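Local coordinates for SusD superfamily protein (Bacteroides fragilis NCTC 9343, PDB 3NQP) that probably binds glycans at the cell surface as an outer-membrane lipoprotein of the SusD family, helping to capture sugars for uptake, at residues A[468-473]-A[481-486]; A[494-499]-A[507-512]. One frame throughout, in Å; residues are numbered along the deposited sequence.

Interaction 1. Residues A[468-473]-A[481-486]; sequences LVFCKE and PILNKS
Lys485 lays its aliphatic chain across one face of the Phe470 ring, at about a right angle to the phenylalanine side chain. Its CG stands 3.8 Å from the ring centroid and only 7° off the ring normal, a CH-pi contact; with CG anti to the backbone N (chi1 -170°), the methylenes run over the ring and the bend at chi4 lifts NZ away from the face. A lysine suits this solvent-facing side of the contact, since its methylenes shield the aromatic face while its charge stays at the surface. The opposite face of the ring is covered by Val469 CG1, so the phenyl group is sandwiched, and Leu483 O lies at the ring edge, in its plane. Deeper in, Val469 CG2 meets Leu483 CD1 at 3.8 Å; both residues are buried. A direct backbone bond runs from Leu483 N to Val469 O, 3.1 Å long and almost straight at 176°. Water 1 bridges the backbone, donating to Phe470 O and to Leu483 O and accepting from Lys485 N. Pro481, which has no N-H to satisfy, sets its CB 3.3 Å from Phe470 O. Beyond the contact, Asn484 OD1 accepts from Ser486 N at 2.9 Å. The contact thus closes an irregular loop of this SusD-family protein beside helix 452-458, with the 3-10 turn 468-470 on one side and the Asx turn at Asn484 on the other.

Interaction 2. Residues A[494-499]-A[507-512]; sequences WPIEKT and LEQTPG
Gln509 OE1 is gripped by two backbone N-H groups, one from each segment. Ile496 N donates from across the contact at 2.8 Å, lying in the carbonyl plane on a lone pair, while Thr510 N reaches the same oxygen from the next residue, tilted out of that plane. The other half of the amide is used as well: Gln509 NE2 gives a 2.9 Å bond to Ile496 O, which lies close to the amide plane. One glutamine thus pairs with both the N-H and the C=O of Ile496, much as a neighbouring β-strand would, and these bonds fix which way the flat amide is turned. The bend at chi2 (56°) folds the amide back over its own backbone, bringing OE1 to Thr510 N. A glutamine suits the place because it carries a donor and an acceptor side by side. Thr510 adds a third link across the contact, its OG1 donating to Trp494 O at 2.7 Å; Arg160 NH1 also hydrogen-bonds to this hydroxyl. On the apolar side, Ile496 CD1 touches Leu507 CD1 at 4.0 Å and comes within 3.7 Å of Glu508 O, setting an apolar group beside the polar links. Glu497 follows at the N-cap position of helix 498-503, whose Leu501 packs against Ile496, Leu507 and Gln509. Trp494 turns away from 507-512 to rest on Ile134 and Tyr135, and Ile496 also touches Tyr135, which places the paired segments between the short helix 498-503 and the end of helix 110-135.

How the interactions relate
After helix 452-458 the chain enters a long, mostly irregular tail, and interaction 1 closes the first loop there, bringing 481-486 back to 468-473 around seven intervening residues. The chain then passes through Leu492, which packs on the side chains of Val469 and Phe470, and reaches 494-499. Interaction 2 closes a second loop of the same spacing, but this one holds most of helix 498-503. The loops stand in series, neither nested nor crossed. The centres of interactions 1 and 2 are 23 Å apart, and the nearest atoms of interactions 1 and 2 are about 9 Å apart. Interaction 1 ties the tail to helix 452-458, whereas interaction 2 fastens the C-terminal end near helix 110-135.

Interaction 1. Residues A[468-473]-A[481-486]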
loop_
_atom_site.group_PDB
_atom_site.type_symbol
_atom_site.label_atom_id
_atom_site.label_comp_id
_atom_site.label_asym_id
_atom_site.label_seq_id
_atom_site.Cartn_x
_atom_site.Cartn_y
_atom_site.Cartn_z
ATOM N N LEU A 468 0.147 13.672 -11.270
ATOM C CA LEU A 468 -1.102 14.155 -10.671
ATOM C C LEU A 468 -0.912 14.812 -9.288
ATOM O O LEU A 468 -1.765 15.568 -8.880
ATOM C CB LEU A 468 -2.148 13.053 -10.590
ATOM C CG LEU A 468 -2.834 12.646 -11.888
ATOM C CD1 LEU A 468 -3.933 11.596 -11.571
ATOM C CD2 LEU A 468 -3.366 13.860 -12.744
ATOM N N VAL A 469 0.189 14.516 -8.583
ATOM C CA VAL A 469 0.496 15.170 -7.306
ATOM C C VAL A 469 0.600 16.712 -7.503
ATOM O O VAL A 469 0.294 17.485 -6.580
ATOM C CB VAL A 469 1.799 14.626 -6.687
ATOM C CG1 VAL A 469 2.984 14.975 -7.603
ATOM C CG2 VAL A 469 2.023 15.166 -5.281
ATOM N N PHE A 470 0.976 17.159 -8.703
ATOM C CA PHE A 470 1.057 18.601 -9.026
ATOM C C PHE A 470 -0.192 19.253 -9.646
ATOM O O PHE A 470 -0.186 20.473 -9.947
ATOM C CB PHE A 470 2.220 18.850 -10.002
ATOM C CG PHE A 470 3.599 18.480 -9.471
ATOM C CD1 PHE A 470 4.068 18.978 -8.257
ATOM C CD2 PHE A 470 4.465 17.705 -10.246
ATOM C CE1 PHE A 470 5.374 18.672 -7.805
ATOM C CE2 PHE A 470 5.774 17.409 -9.805
ATOM C CZ PHE A 470 6.210 17.876 -8.550
ATOM N N CYS A 471 -1.280 18.485 -9.786
ATOM C CA CYS A 471 -2.493 18.967 -10.445
ATOM C C CYS A 471 -3.640 19.023 -9.454
ATOM O O CYS A 471 -3.800 18.135 -8.598
ATOM C CB CYS A 471 -2.881 18.040 -11.609
ATOM S SG CYS A 471 -1.554 17.779 -12.828
ATOM N N LYS A 472 -4.484 20.043 -9.589
ATOM C CA LYS A 472 -5.664 20.156 -8.737
ATOM C C LYS A 472 -6.579 18.927 -8.900
ATOM O O LYS A 472 -7.274 18.531 -7.956
ATOM C CB LYS A 472 -6.441 21.465 -9.006
ATOM C CG LYS A 472 -7.021 21.626 -10.414
ATOM C CD LYS A 472 -7.820 22.999 -10.534
ATOM C CE LYS A 472 -8.553 23.121 -11.871
ATOM N NZ LYS A 472 -7.665 22.850 -13.071
ATOM N N GLU A 473 -6.542 18.316 -10.084
ATOM C CA GLU A 473 -7.315 17.108 -10.361
ATOM C C GLU A 473 -6.925 15.902 -9.504
ATOM O O GLU A 473 -7.756 15.000 -9.293
ATOM C CB GLU A 473 -7.240 16.721 -11.850
ATOM C CG GLU A 473 -7.897 17.742 -12.763
ATOM C CD GLU A 473 -6.952 18.850 -13.217
ATOM O OE1 GLU A 473 -5.879 19.046 -12.633
ATOM O OE2 GLU A 473 -7.304 19.546 -14.158
ATOM N N PRO A 481 -3.551 21.787 -6.031
ATOM C CA PRO A 481 -2.647 20.649 -6.099
ATOM C C PRO A 481 -2.093 20.315 -4.731
ATOM O O PRO A 481 -1.927 21.217 -3.909
ATOM C CB PRO A 481 -1.517 21.134 -7.000
ATOM C CG PRO A 481 -1.640 22.602 -7.090
ATOM C CD PRO A 481 -3.046 22.969 -6.758
ATOM N N ILE A 482 -1.815 19.040 -4.500
ATOM C CA ILE A 482 -1.218 18.609 -3.230
ATOM C C ILE A 482 0.186 19.198 -3.066
ATOM O O ILE A 482 0.512 19.662 -1.988
ATOM C CB ILE A 482 -1.250 17.075 -3.137
ATOM C CG1 ILE A 482 -2.717 16.652 -2.999
ATOM C CG2 ILE A 482 -0.457 16.544 -1.961
ATOM C CD1 ILE A 482 -2.943 15.131 -3.185
ATOM N N LEU A 483 1.020 19.157 -4.114
ATOM C CA LEU A 483 2.275 19.922 -4.195
ATOM C C LEU A 483 2.253 20.979 -5.306
ATOM O O LEU A 483 1.728 20.772 -6.379
ATOM C CB LEU A 483 3.501 19.012 -4.444
ATOM C CG LEU A 483 3.779 17.920 -3.391
ATOM C CD1 LEU A 483 4.954 17.017 -3.803
ATOM C CD2 LEU A 483 3.980 18.562 -1.996
ATOM N N ASN A 484 2.909 22.091 -5.032
ATOM C CA ASN A 484 3.095 23.177 -5.963
ATOM C C ASN A 484 4.349 22.848 -6.729
ATOM O O ASN A 484 5.440 22.836 -6.167
ATOM C CB ASN A 484 3.253 24.481 -5.164
ATOM C CG ASN A 484 3.483 25.704 -6.041
ATOM O OD1 ASN A 484 4.171 25.656 -7.045
ATOM N ND2 ASN A 484 2.909 26.818 -5.630
ATOM N N LYS A 485 4.207 22.588 -8.022
ATOM C CA LYS A 485 5.331 22.182 -8.831
ATOM C C LYS A 485 6.458 23.231 -8.923
ATOM O O LYS A 485 7.593 22.874 -9.153
ATOM C CB LYS A 485 4.854 21.828 -10.231
ATOM C CG LYS A 485 5.930 21.143 -11.092
ATOM C CD LYS A 485 5.318 20.573 -12.366
ATOM C CE LYS A 485 6.313 19.658 -13.087
ATOM N NZ LYS A 485 7.548 20.417 -13.407
ATOM N N SER A 486 6.149 24.509 -8.761
ATOM C CA SER A 486 7.196 25.524 -8.963
ATOM C C SER A 486 8.062 25.719 -7.706
ATOM O O SER A 486 9.220 26.111 -7.830
ATOM C CB SER A 486 6.591 26.852 -9.365
ATOM O OG SER A 486 5.934 27.406 -8.240
HETATM O O HOH W 1 1.645 22.309 -9.270
HETATM O O HOH W 2 -2.809 16.979 -6.383
#

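Interaction 2. Residues A[494-499]-A[507-512]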
loop_
_atom_site.group_PDB
_atom_site.type_symbol
_atom_site.label_atom_id
_atom_site.label_comp_id
_atom_site.label_asym_id
_atom_site.label_seq_id
_atom_site.Cartn_x
_atom_site.Cartn_y
_atom_site.Cartn_z
ATOM N N TRP A 494 11.787 12.255 -0.170
ATOM C CA TRP A 494 11.865 12.557 1.242
ATOM C C TRP A 494 13.293 12.915 1.689
ATOM O O TRP A 494 14.299 12.394 1.141
ATOM C CB TRP A 494 11.348 11.369 2.048
ATOM C CG TRP A 494 9.913 10.964 1.830
ATOM C CD1 TRP A 494 9.248 10.889 0.647
ATOM C CD2 TRP A 494 9.013 10.499 2.838
ATOM N NE1 TRP A 494 7.955 10.414 0.862
ATOM C CE2 TRP A 494 7.805 10.160 2.201
ATOM C CE3 TRP A 494 9.118 10.316 4.233
ATOM C CZ2 TRP A 494 6.701 9.653 2.905
ATOM C CZ3 TRP A 494 8.018 9.839 4.931
ATOM C CH2 TRP A 494 6.832 9.501 4.272
ATOM N N PRO A 495 13.405 13.865 2.623
ATOM C CA PRO A 495 14.751 14.225 3.063
ATOM C C PRO A 495 15.263 13.277 4.138
ATOM O O PRO A 495 14.508 12.471 4.671
ATOM C CB PRO A 495 14.540 15.602 3.661
ATOM C CG PRO A 495 13.136 15.512 4.286
ATOM C CD PRO A 495 12.371 14.540 3.434
ATOM N N ILE A 496 16.559 13.337 4.416
ATOM C CA ILE A 496 17.108 12.642 5.564
ATOM C C ILE A 496 17.509 13.655 6.666
ATOM O O ILE A 496 17.737 14.854 6.388
ATOM C CB ILE A 496 18.219 11.693 5.138
ATOM C CG1 ILE A 496 19.381 12.451 4.536
ATOM C CG2 ILE A 496 17.684 10.624 4.093
ATOM C CD1 ILE A 496 20.598 11.551 4.343
ATOM N N GLU A 497 17.594 13.148 7.890
ATOM C CA GLU A 497 17.806 13.942 9.114
ATOM C C GLU A 497 19.181 14.607 9.130
ATOM O O GLU A 497 20.185 13.960 8.830
ATOM C CB GLU A 497 17.829 13.080 10.414
ATOM C CG GLU A 497 16.790 12.105 10.684
ATOM C CD GLU A 497 17.071 10.792 10.025
ATOM O OE1 GLU A 497 16.814 10.747 8.819
ATOM O OE2 GLU A 497 17.541 9.833 10.670
ATOM N N LYS A 498 19.196 15.856 9.588
ATOM C CA LYS A 498 20.405 16.623 9.847
ATOM C C LYS A 498 21.364 15.833 10.727
ATOM O O LYS A 498 22.545 15.842 10.483
ATOM C CB LYS A 498 20.046 17.946 10.568
ATOM C CG LYS A 498 21.204 18.953 10.725
ATOM C CD LYS A 498 20.798 20.168 11.602
ATOM C CE LYS A 498 21.902 21.279 11.654
ATOM N NZ LYS A 498 22.000 22.096 10.372
ATOM N N THR A 499 20.858 15.186 11.773
ATOM C CA THR A 499 21.743 14.474 12.712
ATOM C C THR A 499 22.519 13.390 11.993
ATOM O O THR A 499 23.732 13.248 12.197
ATOM C CB THR A 499 20.991 13.847 13.920
ATOM O OG1 THR A 499 19.805 13.203 13.455
ATOM C CG2 THR A 499 20.643 14.894 14.939
ATOM N N LEU A 507 26.974 10.569 3.392
ATOM C CA LEU A 507 25.638 10.884 2.983
ATOM C C LEU A 507 25.490 12.321 2.574
ATOM O O LEU A 507 26.052 13.230 3.202
ATOM C CB LEU A 507 24.644 10.611 4.119
ATOM C CG LEU A 507 24.489 9.155 4.551
ATOM C CD1 LEU A 507 23.474 9.090 5.740
ATOM C CD2 LEU A 507 24.051 8.287 3.391
ATOM N N GLU A 508 24.741 12.509 1.502
ATOM C CA GLU A 508 24.266 13.812 1.106
ATOM C C GLU A 508 22.746 13.882 1.259
ATOM O O GLU A 508 22.060 12.881 1.158
ATOM C CB GLU A 508 24.713 14.126 -0.339
ATOM C CG GLU A 508 26.201 14.495 -0.391
ATOM C CD GLU A 508 26.753 14.679 -1.792
ATOM O OE1 GLU A 508 26.008 14.483 -2.779
ATOM O OE2 GLU A 508 27.952 15.029 -1.902
ATOM N N GLN A 509 22.257 15.095 1.470
ATOM C CA GLN A 509 20.852 15.371 1.494
ATOM C C GLN A 509 20.179 14.952 0.183
ATOM O O GLN A 509 20.797 14.897 -0.876
ATOM C CB GLN A 509 20.578 16.856 1.784
ATOM C CG GLN A 509 19.073 17.179 2.013
ATOM C CD GLN A 509 18.455 16.349 3.111
ATOM O OE1 GLN A 509 17.801 15.337 2.851
ATOM N NE2 GLN A 509 18.661 16.754 4.345
ATOM N N THR A 510 18.897 14.576 0.285
ATOM C CA THR A 510 18.104 14.317 -0.907
ATOM C C THR A 510 18.067 15.602 -1.741
ATOM O O THR A 510 17.959 16.705 -1.163
ATOM C CB THR A 510 16.680 13.849 -0.482
ATOM O OG1 THR A 510 16.833 12.721 0.408
ATOM C CG2 THR A 510 15.816 13.496 -1.705
ATOM N N PRO A 511 18.128 15.486 -3.085
ATOM C CA PRO A 511 18.227 16.678 -3.904
ATOM C C PRO A 511 17.152 17.752 -3.652
ATOM O O PRO A 511 15.995 17.445 -3.367
ATOM C CB PRO A 511 18.094 16.121 -5.336
ATOM C CG PRO A 511 18.693 14.775 -5.250
ATOM C CD PRO A 511 18.190 14.271 -3.907
ATOM N N GLY A 512 17.578 19.013 -3.699
ATOM C CA GLY A 512 16.708 20.164 -3.659
ATOM C C GLY A 512 16.313 20.656 -2.303
ATOM O O GLY A 512 15.765 21.776 -2.195
#